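Local coordinates for protein fructosyl amine: oxygen oxidoreductase (Aspergillus fumigatus, PDB 3DJE) that oxidises fructosyl amino acids (Amadori products) with a bound FAD, releasing the sugar from the amine and so acting as a deglycating enzyme, at residues V113-D118 with K147-R152; A155-A160 with F265-E270. All coordinates share one frame; numbering follows the deposited sequence.

Contact 1: V113-D118 with K147-R152; sequences VRPGED and KGYFAR
Pro115 lies over one face of the Tyr149 phenol ring, and this proline-on-aromatic pair carries most of the contact. Pro115 CB stands 3.7 Å from the centroid of the Tyr149 ring, 18° off the ring normal, a CH-pi contact. It is displaced toward the rim, where Pro115 CB comes within 3.6 Å of Tyr149 CZ. Pro115 CG reaches farther out, 3.7 Å from Tyr149 OH, so the edge of the pyrrolidine ring follows the outer half of the phenol. Val113 meets the inner half: Val113 CG1, anti to the backbone N (chi1 174°), approaches Tyr149 CD2 obliquely at 4.0 Å.

The residue types suit this place at the surface. Helix 103-113 ends at Val113, and Arg114 leaves it with a positive phi. Pro115 then opens a short 3-10 turn, for which its restricted phi of -64° is apt, and its rigid ring presents CB and CG to the pi face of the tyrosine. Leu109 of the same helix also touches Tyr149, while backbone bonding to Met98 holds the tyrosine's strand in its sheet. No hydrogen bond spans the two segments: between them the contact rests on apolar packing and the CH-pi interaction, whose geometry gives this surface contact its direction.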
ATOM      1  N   VAL A 113       3.577 -17.574   4.121  1.00 16.98           N
ATOM      2  CA  VAL A 113       3.652 -17.762   5.566  1.00 17.64           C
ATOM      3  C   VAL A 113       4.912 -18.518   6.025  1.00 18.10           C
ATOM      4  O   VAL A 113       5.399 -18.295   7.142  1.00 18.37           O
ATOM      5  CB  VAL A 113       2.353 -18.475   6.079  1.00 17.78           C
ATOM      6  CG1 VAL A 113       2.440 -18.823   7.580  1.00 18.87           C
ATOM      7  CG2 VAL A 113       1.142 -17.602   5.827  1.00 18.31           C
ATOM      8  N   ARG A 114       5.442 -19.395   5.167  1.00 18.47           N
ATOM      9  CA  ARG A 114       6.600 -20.249   5.512  1.00 19.13           C
ATOM     10  C   ARG A 114       6.422 -20.907   6.887  1.00 20.00           C
ATOM     11  O   ARG A 114       7.217 -20.668   7.808  1.00 18.65           O
ATOM     12  CB  ARG A 114       7.917 -19.465   5.449  1.00 19.22           C
ATOM     13  CG  ARG A 114       8.229 -18.923   4.066  1.00 20.21           C
ATOM     14  CD  ARG A 114       9.620 -18.339   4.024  1.00 23.28           C
ATOM     15  NE  ARG A 114       9.729 -17.162   4.875  1.00 25.46           N
ATOM     16  CZ  ARG A 114      10.885 -16.645   5.284  1.00 26.65           C
ATOM     17  NH1 ARG A 114      12.033 -17.213   4.933  1.00 27.51           N
ATOM     18  NH2 ARG A 114      10.889 -15.572   6.056  1.00 27.71           N
ATOM     19  N   PRO A 115       5.363 -21.729   7.034  1.00 20.76           N
ATOM     20  CA  PRO A 115       5.001 -22.234   8.362  1.00 21.57           C
ATOM     21  C   PRO A 115       6.068 -23.128   8.993  1.00 22.44           C
ATOM     22  O   PRO A 115       6.152 -23.219  10.229  1.00 23.06           O
ATOM     23  CB  PRO A 115       3.711 -23.025   8.099  1.00 21.81           C
ATOM     24  CG  PRO A 115       3.774 -23.397   6.653  1.00 21.95           C
ATOM     25  CD  PRO A 115       4.455 -22.237   5.986  1.00 21.03           C
ATOM     26  N   GLY A 116       6.888 -23.764   8.158  1.00 23.29           N
ATOM     27  CA  GLY A 116       7.947 -24.648   8.656  1.00 23.99           C
ATOM     28  C   GLY A 116       9.074 -23.911   9.357  1.00 24.79           C
ATOM     29  O   GLY A 116       9.921 -24.524  10.028  1.00 25.13           O
ATOM     30  N   GLU A 117       9.095 -22.593   9.203  1.00 24.73           N
ATOM     31  CA  GLU A 117      10.152 -21.783   9.773  1.00 25.34           C
ATOM     32  C   GLU A 117       9.731 -21.147  11.093  1.00 24.47           C
ATOM     33  O   GLU A 117      10.564 -20.559  11.790  1.00 25.11           O
ATOM     34  CB  GLU A 117      10.611 -20.724   8.771  1.00 25.80           C
ATOM     35  CG  GLU A 117      11.126 -21.322   7.464  1.00 29.32           C
ATOM     36  CD  GLU A 117      12.034 -20.379   6.699  1.00 33.09           C
ATOM     37  OE1 GLU A 117      12.032 -19.166   7.001  1.00 35.77           O
ATOM     38  OE2 GLU A 117      12.758 -20.853   5.792  1.00 35.70           O
ATOM     39  N   ASP A 118       8.449 -21.284  11.440  1.00 23.63           N
ATOM     40  CA  ASP A 118       7.905 -20.667  12.660  1.00 22.26           C
ATOM     41  C   ASP A 118       7.044 -21.606  13.519  1.00 21.14           C
ATOM     42  O   ASP A 118       5.826 -21.698  13.318  1.00 21.08           O
ATOM     43  CB  ASP A 118       7.137 -19.375  12.328  1.00 22.29           C
ATOM     44  CG  ASP A 118       6.686 -18.620  13.580  1.00 22.82           C
ATOM     45  OD1 ASP A 118       7.026 -19.048  14.713  1.00 20.67           O
ATOM     46  OD2 ASP A 118       5.993 -17.585  13.422  1.00 23.90           O
ATOM     47  N   LYS A 147      -8.403 -23.059   5.657  1.00 15.90           N
ATOM     48  CA  LYS A 147      -7.304 -23.677   6.360  1.00 16.17           C
ATOM     49  C   LYS A 147      -6.230 -22.620   6.477  1.00 15.30           C
ATOM     50  O   LYS A 147      -5.965 -21.895   5.513  1.00 14.91           O
ATOM     51  CB  LYS A 147      -6.741 -24.850   5.564  1.00 16.83           C
ATOM     52  CG  LYS A 147      -5.699 -25.644   6.327  1.00 20.91           C
ATOM     53  CD  LYS A 147      -5.097 -26.763   5.489  1.00 26.10           C
ATOM     54  CE  LYS A 147      -3.929 -27.414   6.223  1.00 27.98           C
ATOM     55  NZ  LYS A 147      -2.712 -26.562   6.219  1.00 31.76           N
ATOM     56  N   GLY A 148      -5.588 -22.528   7.626  1.00 14.83           N
ATOM     57  CA  GLY A 148      -4.584 -21.482   7.751  1.00 14.69           C
ATOM     58  C   GLY A 148      -3.711 -21.556   8.968  1.00 14.50           C
ATOM     59  O   GLY A 148      -3.695 -22.571   9.682  1.00 14.10           O
ATOM     60  N   TYR A 149      -2.994 -20.458   9.193  1.00 14.26           N
ATOM     61  CA  TYR A 149      -2.012 -20.353  10.267  1.00 14.92           C
ATOM     62  C   TYR A 149      -2.232 -19.086  11.062  1.00 14.83           C
ATOM     63  O   TYR A 149      -2.323 -17.995  10.488  1.00 14.77           O
ATOM     64  CB  TYR A 149      -0.597 -20.349   9.695  1.00 16.53           C
ATOM     65  CG  TYR A 149      -0.282 -21.610   8.941  1.00 18.64           C
ATOM     66  CD1 TYR A 149       0.037 -22.785   9.626  1.00 20.07           C
ATOM     67  CD2 TYR A 149      -0.338 -21.644   7.547  1.00 20.16           C
ATOM     68  CE1 TYR A 149       0.310 -23.968   8.929  1.00 22.20           C
ATOM     69  CE2 TYR A 149      -0.066 -22.815   6.845  1.00 22.23           C
ATOM     70  CZ  TYR A 149       0.257 -23.967   7.541  1.00 20.96           C
ATOM     71  OH  TYR A 149       0.530 -25.119   6.827  1.00 23.26           O
ATOM     72  N   PHE A 150      -2.309 -19.232  12.382  1.00 13.86           N
ATOM     73  CA  PHE A 150      -2.515 -18.091  13.266  1.00 13.19           C
ATOM     74  C   PHE A 150      -1.229 -17.675  13.960  1.00 13.29           C
ATOM     75  O   PHE A 150      -0.595 -18.488  14.633  1.00 12.83           O
ATOM     76  CB  PHE A 150      -3.607 -18.397  14.304  1.00 13.73           C
ATOM     77  CG  PHE A 150      -3.918 -17.245  15.228  1.00 14.52           C
ATOM     78  CD1 PHE A 150      -4.333 -16.007  14.723  1.00 14.52           C
ATOM     79  CD2 PHE A 150      -3.813 -17.400  16.614  1.00 16.59           C
ATOM     80  CE1 PHE A 150      -4.620 -14.938  15.586  1.00 15.13           C
ATOM     81  CE2 PHE A 150      -4.107 -16.329  17.492  1.00 17.13           C
ATOM     82  CZ  PHE A 150      -4.511 -15.100  16.975  1.00 16.94           C
ATOM     83  N   ALA A 151      -0.843 -16.417  13.775  1.00 12.22           N
ATOM     84  CA  ALA A 151       0.270 -15.830  14.504  1.00 12.98           C
ATOM     85  C   ALA A 151      -0.357 -15.085  15.672  1.00 13.26           C
ATOM     86  O   ALA A 151      -1.099 -14.112  15.490  1.00 13.13           O
ATOM     87  CB  ALA A 151       1.082 -14.883  13.613  1.00 13.77           C
ATOM     88  N   ARG A 152      -0.070 -15.561  16.878  1.00 13.57           N
ATOM     89  CA  ARG A 152      -0.663 -14.990  18.091  1.00 15.04           C
ATOM     90  C   ARG A 152      -0.196 -13.560  18.363  1.00 15.82           C
ATOM     91  O   ARG A 152      -0.943 -12.744  18.929  1.00 16.57           O
ATOM     92  CB  ARG A 152      -0.340 -15.857  19.308  1.00 15.40           C
ATOM     93  CG  ARG A 152      -0.788 -17.322  19.179  1.00 16.38           C
ATOM     94  CD  ARG A 152      -0.427 -18.048  20.459  1.00 17.27           C
ATOM     95  NE  ARG A 152      -0.757 -19.474  20.511  1.00 16.82           N
ATOM     96  CZ  ARG A 152      -1.827 -19.974  21.125  1.00 16.90           C
ATOM     97  NH1 ARG A 152      -2.709 -19.160  21.693  1.00 16.82           N
ATOM     98  NH2 ARG A 152      -2.023 -21.289  21.163  1.00 15.62           N
TER

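Contact 2: A155-A160 with F265-E270; sequences AGWAHA and FFEPDE
Trp157 sets CG between its backbone N and carbonyl carbon (chi1 65°), and Glu267 makes the same choice (chi1 71°) before running on extended; the indole N-H and the carboxylate thereby meet. Trp157 NE1 donates to Glu267 OE2 over 2.9 Å. The oxygen sits at the indole edge, almost in the ring plane, and is approached on its anti side. With the N-H...O angle at 148° the bond is somewhat bent, and the carboxylate stands steeply across the ring. The other oxygen, Glu267 OE1, accepts from the backbone N of Asn253, so both ends of this buried acid are engaged.

Phe266 turns an edge to the indole in an offset edge-to-face pair, with 5.9 Å between its centroid and that of the Trp157 five-membered ring. Phe266 CD1 also packs 3.7 Å from Trp157 CB. His92 stacks on Trp157 as well. Farther along, one water bridges His159 NE2 and Asp269 OD2, donating to the aspartate, while His159 ND1 caps the following helix at Asn162 N.

Tryptophan suits this site because it offers both a wide apolar surface and one N-H. That N-H, with the Asn253 amide, probably helps stabilise negative charge on Glu267 away from bulk solvent. Phe266, whose side chain is about 5 Å from the bound FAD at its nearest, continues the apolar packing toward Val54, which lines the pockets of FAD and the thio-fructopyranose ligand.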
ATOM      1  N   ALA A 155       2.679  -9.758  14.726  1.00 13.83           N
ATOM      2  CA  ALA A 155       1.974  -9.302  13.519  1.00 13.24           C
ATOM      3  C   ALA A 155       0.707  -8.621  13.977  1.00 12.71           C
ATOM      4  O   ALA A 155       0.187  -8.903  15.060  1.00 12.89           O
ATOM      5  CB  ALA A 155       1.625 -10.473  12.630  1.00 13.10           C
ATOM      6  N   GLY A 156       0.182  -7.737  13.147  1.00 12.25           N
ATOM      7  CA  GLY A 156      -1.002  -7.017  13.557  1.00 11.43           C
ATOM      8  C   GLY A 156      -1.356  -5.977  12.536  1.00 11.15           C
ATOM      9  O   GLY A 156      -1.325  -6.235  11.327  1.00 10.95           O
ATOM     10  N   TRP A 157      -1.746  -4.811  13.036  1.00  9.98           N
ATOM     11  CA  TRP A 157      -2.141  -3.731  12.148  1.00 10.18           C
ATOM     12  C   TRP A 157      -1.661  -2.372  12.636  1.00 10.20           C
ATOM     13  O   TRP A 157      -1.357  -2.198  13.817  1.00 10.22           O
ATOM     14  CB  TRP A 157      -3.662  -3.742  11.953  1.00 10.29           C
ATOM     15  CG  TRP A 157      -4.449  -3.450  13.198  1.00  9.71           C
ATOM     16  CD1 TRP A 157      -4.879  -4.356  14.147  1.00 10.32           C
ATOM     17  CD2 TRP A 157      -4.914  -2.166  13.629  1.00  9.84           C
ATOM     18  NE1 TRP A 157      -5.596  -3.693  15.135  1.00 11.38           N
ATOM     19  CE2 TRP A 157      -5.641  -2.358  14.831  1.00 11.04           C
ATOM     20  CE3 TRP A 157      -4.816  -0.870  13.097  1.00 11.32           C
ATOM     21  CZ2 TRP A 157      -6.227  -1.285  15.538  1.00 10.52           C
ATOM     22  CZ3 TRP A 157      -5.420   0.190  13.791  1.00 10.18           C
ATOM     23  CH2 TRP A 157      -6.116  -0.029  14.990  1.00 11.82           C
ATOM     24  N   ALA A 158      -1.552  -1.419  11.706  1.00  9.51           N
ATOM     25  CA  ALA A 158      -1.207  -0.030  12.060  1.00  9.72           C
ATOM     26  C   ALA A 158      -2.309   0.907  11.649  1.00 10.00           C
ATOM     27  O   ALA A 158      -2.952   0.683  10.618  1.00 10.27           O
ATOM     28  CB  ALA A 158       0.076   0.403  11.378  1.00  9.79           C
ATOM     29  N   HIS A 159      -2.519   1.956  12.444  1.00  9.59           N
ATOM     30  CA  HIS A 159      -3.407   3.033  12.018  1.00  9.80           C
ATOM     31  C   HIS A 159      -2.722   3.864  10.955  1.00  9.40           C
ATOM     32  O   HIS A 159      -1.961   4.792  11.264  1.00  9.29           O
ATOM     33  CB  HIS A 159      -3.894   3.894  13.178  1.00  9.82           C
ATOM     34  CG  HIS A 159      -5.093   4.704  12.818  1.00 10.70           C
ATOM     35  ND1 HIS A 159      -5.090   5.603  11.773  1.00  9.88           N
ATOM     36  CD2 HIS A 159      -6.361   4.685  13.298  1.00 10.15           C
ATOM     37  CE1 HIS A 159      -6.294   6.140  11.657  1.00 11.74           C
ATOM     38  NE2 HIS A 159      -7.086   5.596  12.568  1.00 12.67           N
ATOM     39  N   ALA A 160      -2.972   3.502   9.700  1.00  9.41           N
ATOM     40  CA  ALA A 160      -2.176   4.030   8.586  1.00  9.35           C
ATOM     41  C   ALA A 160      -2.269   5.546   8.438  1.00 10.06           C
ATOM     42  O   ALA A 160      -1.237   6.247   8.369  1.00  9.64           O
ATOM     43  CB  ALA A 160      -2.542   3.316   7.255  1.00  9.94           C
ATOM     44  N   PHE A 265     -10.382  -8.444   7.190  1.00 10.85           N
ATOM     45  CA  PHE A 265     -10.937  -7.367   7.986  1.00 10.97           C
ATOM     46  C   PHE A 265     -10.199  -7.224   9.316  1.00 11.34           C
ATOM     47  O   PHE A 265      -9.396  -8.089   9.693  1.00 10.66           O
ATOM     48  CB  PHE A 265     -12.451  -7.550   8.185  1.00 11.98           C
ATOM     49  CG  PHE A 265     -12.835  -8.849   8.838  1.00 11.71           C
ATOM     50  CD1 PHE A 265     -12.766  -8.987  10.220  1.00 12.54           C
ATOM     51  CD2 PHE A 265     -13.282  -9.929   8.069  1.00 13.70           C
ATOM     52  CE1 PHE A 265     -13.125 -10.185  10.839  1.00 13.49           C
ATOM     53  CE2 PHE A 265     -13.635 -11.148   8.682  1.00 13.12           C
ATOM     54  CZ  PHE A 265     -13.563 -11.271  10.064  1.00 13.24           C
ATOM     55  N   PHE A 266     -10.523  -6.137  10.026  1.00 11.24           N
ATOM     56  CA  PHE A 266      -9.817  -5.721  11.234  1.00 11.54           C
ATOM     57  C   PHE A 266     -10.808  -5.427  12.356  1.00 11.79           C
ATOM     58  O   PHE A 266     -11.995  -5.206  12.103  1.00 12.45           O
ATOM     59  CB  PHE A 266      -9.089  -4.405  10.962  1.00 11.49           C
ATOM     60  CG  PHE A 266      -8.086  -4.464   9.837  1.00 10.50           C
ATOM     61  CD1 PHE A 266      -6.731  -4.608  10.112  1.00 11.13           C
ATOM     62  CD2 PHE A 266      -8.494  -4.351   8.504  1.00  9.96           C
ATOM     63  CE1 PHE A 266      -5.785  -4.659   9.064  1.00 10.83           C
ATOM     64  CE2 PHE A 266      -7.562  -4.396   7.462  1.00 10.93           C
ATOM     65  CZ  PHE A 266      -6.201  -4.542   7.750  1.00 10.40           C
ATOM     66  N   GLU A 267     -10.308  -5.372  13.590  1.00 12.38           N
ATOM     67  CA  GLU A 267     -11.101  -4.818  14.684  1.00 11.97           C
ATOM     68  C   GLU A 267     -11.601  -3.405  14.343  1.00 11.69           C
ATOM     69  O   GLU A 267     -10.950  -2.668  13.573  1.00 11.17           O
ATOM     70  CB  GLU A 267     -10.313  -4.815  16.002  1.00 11.92           C
ATOM     71  CG  GLU A 267      -9.183  -3.796  16.044  1.00 13.61           C
ATOM     72  CD  GLU A 267      -8.518  -3.764  17.391  1.00 15.42           C
ATOM     73  OE1 GLU A 267      -9.224  -3.506  18.392  1.00 15.35           O
ATOM     74  OE2 GLU A 267      -7.295  -3.998  17.460  1.00 15.14           O
ATOM     75  N   PRO A 268     -12.757  -3.015  14.900  1.00 12.14           N
ATOM     76  CA  PRO A 268     -13.314  -1.690  14.582  1.00 11.82           C
ATOM     77  C   PRO A 268     -12.409  -0.526  14.987  1.00 12.39           C
ATOM     78  O   PRO A 268     -11.718  -0.603  16.010  1.00 11.98           O
ATOM     79  CB  PRO A 268     -14.623  -1.644  15.387  1.00 12.73           C
ATOM     80  CG  PRO A 268     -14.500  -2.715  16.407  1.00 12.65           C
ATOM     81  CD  PRO A 268     -13.653  -3.789  15.781  1.00 11.97           C
ATOM     82  N   ASP A 269     -12.410   0.534  14.185  1.00 12.72           N
ATOM     83  CA  ASP A 269     -11.618   1.715  14.544  1.00 13.97           C
ATOM     84  C   ASP A 269     -12.228   2.404  15.765  1.00 13.85           C
ATOM     85  O   ASP A 269     -13.398   2.173  16.112  1.00 14.86           O
ATOM     86  CB  ASP A 269     -11.395   2.669  13.340  1.00 14.09           C
ATOM     87  CG  ASP A 269     -12.540   3.668  13.094  1.00 17.29           C
ATOM     88  OD1 ASP A 269     -13.703   3.449  13.489  1.00 18.63           O
ATOM     89  OD2 ASP A 269     -12.263   4.690  12.424  1.00 19.96           O
ATOM     90  N   GLU A 270     -11.427   3.212  16.451  1.00 14.08           N
ATOM     91  CA  GLU A 270     -11.917   3.868  17.656  1.00 14.56           C
ATOM     92  C   GLU A 270     -12.858   5.012  17.340  1.00 14.68           C
ATOM     93  O   GLU A 270     -13.891   5.166  18.003  1.00 14.25           O
ATOM     94  CB  GLU A 270     -10.751   4.369  18.517  1.00 14.87           C
ATOM     95  CG  GLU A 270      -9.988   3.273  19.237  1.00 17.43           C
ATOM     96  CD  GLU A 270     -10.837   2.512  20.266  1.00 21.84           C
ATOM     97  OE1 GLU A 270     -11.790   3.095  20.835  1.00 22.79           O
ATOM     98  OE2 GLU A 270     -10.544   1.322  20.502  1.00 25.67           O
TER
HETATM   99  O   HOH W   1      -9.893   6.127  12.513  1.00 18.06           O

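From the N terminus, helix 103-113 leads into 113-118, and contact 1 closes a loop of 28 intervening residues when the chain returns along strand 147-151. That strand is followed almost at once by strand 156-158, where contact 2 opens; its loop, of 104 residues, closes at 265-270. The two loops therefore run in series, neither nested nor crossed, with their centres 20 Å apart. Contact 1 fastens the turn after a helix to the large mixed sheet at the surface. Contact 2, buried, joins the small antiparallel sheet containing 53-55 to the connection between strands 263-265 and 274-289 of that large sheet, close to the flavin.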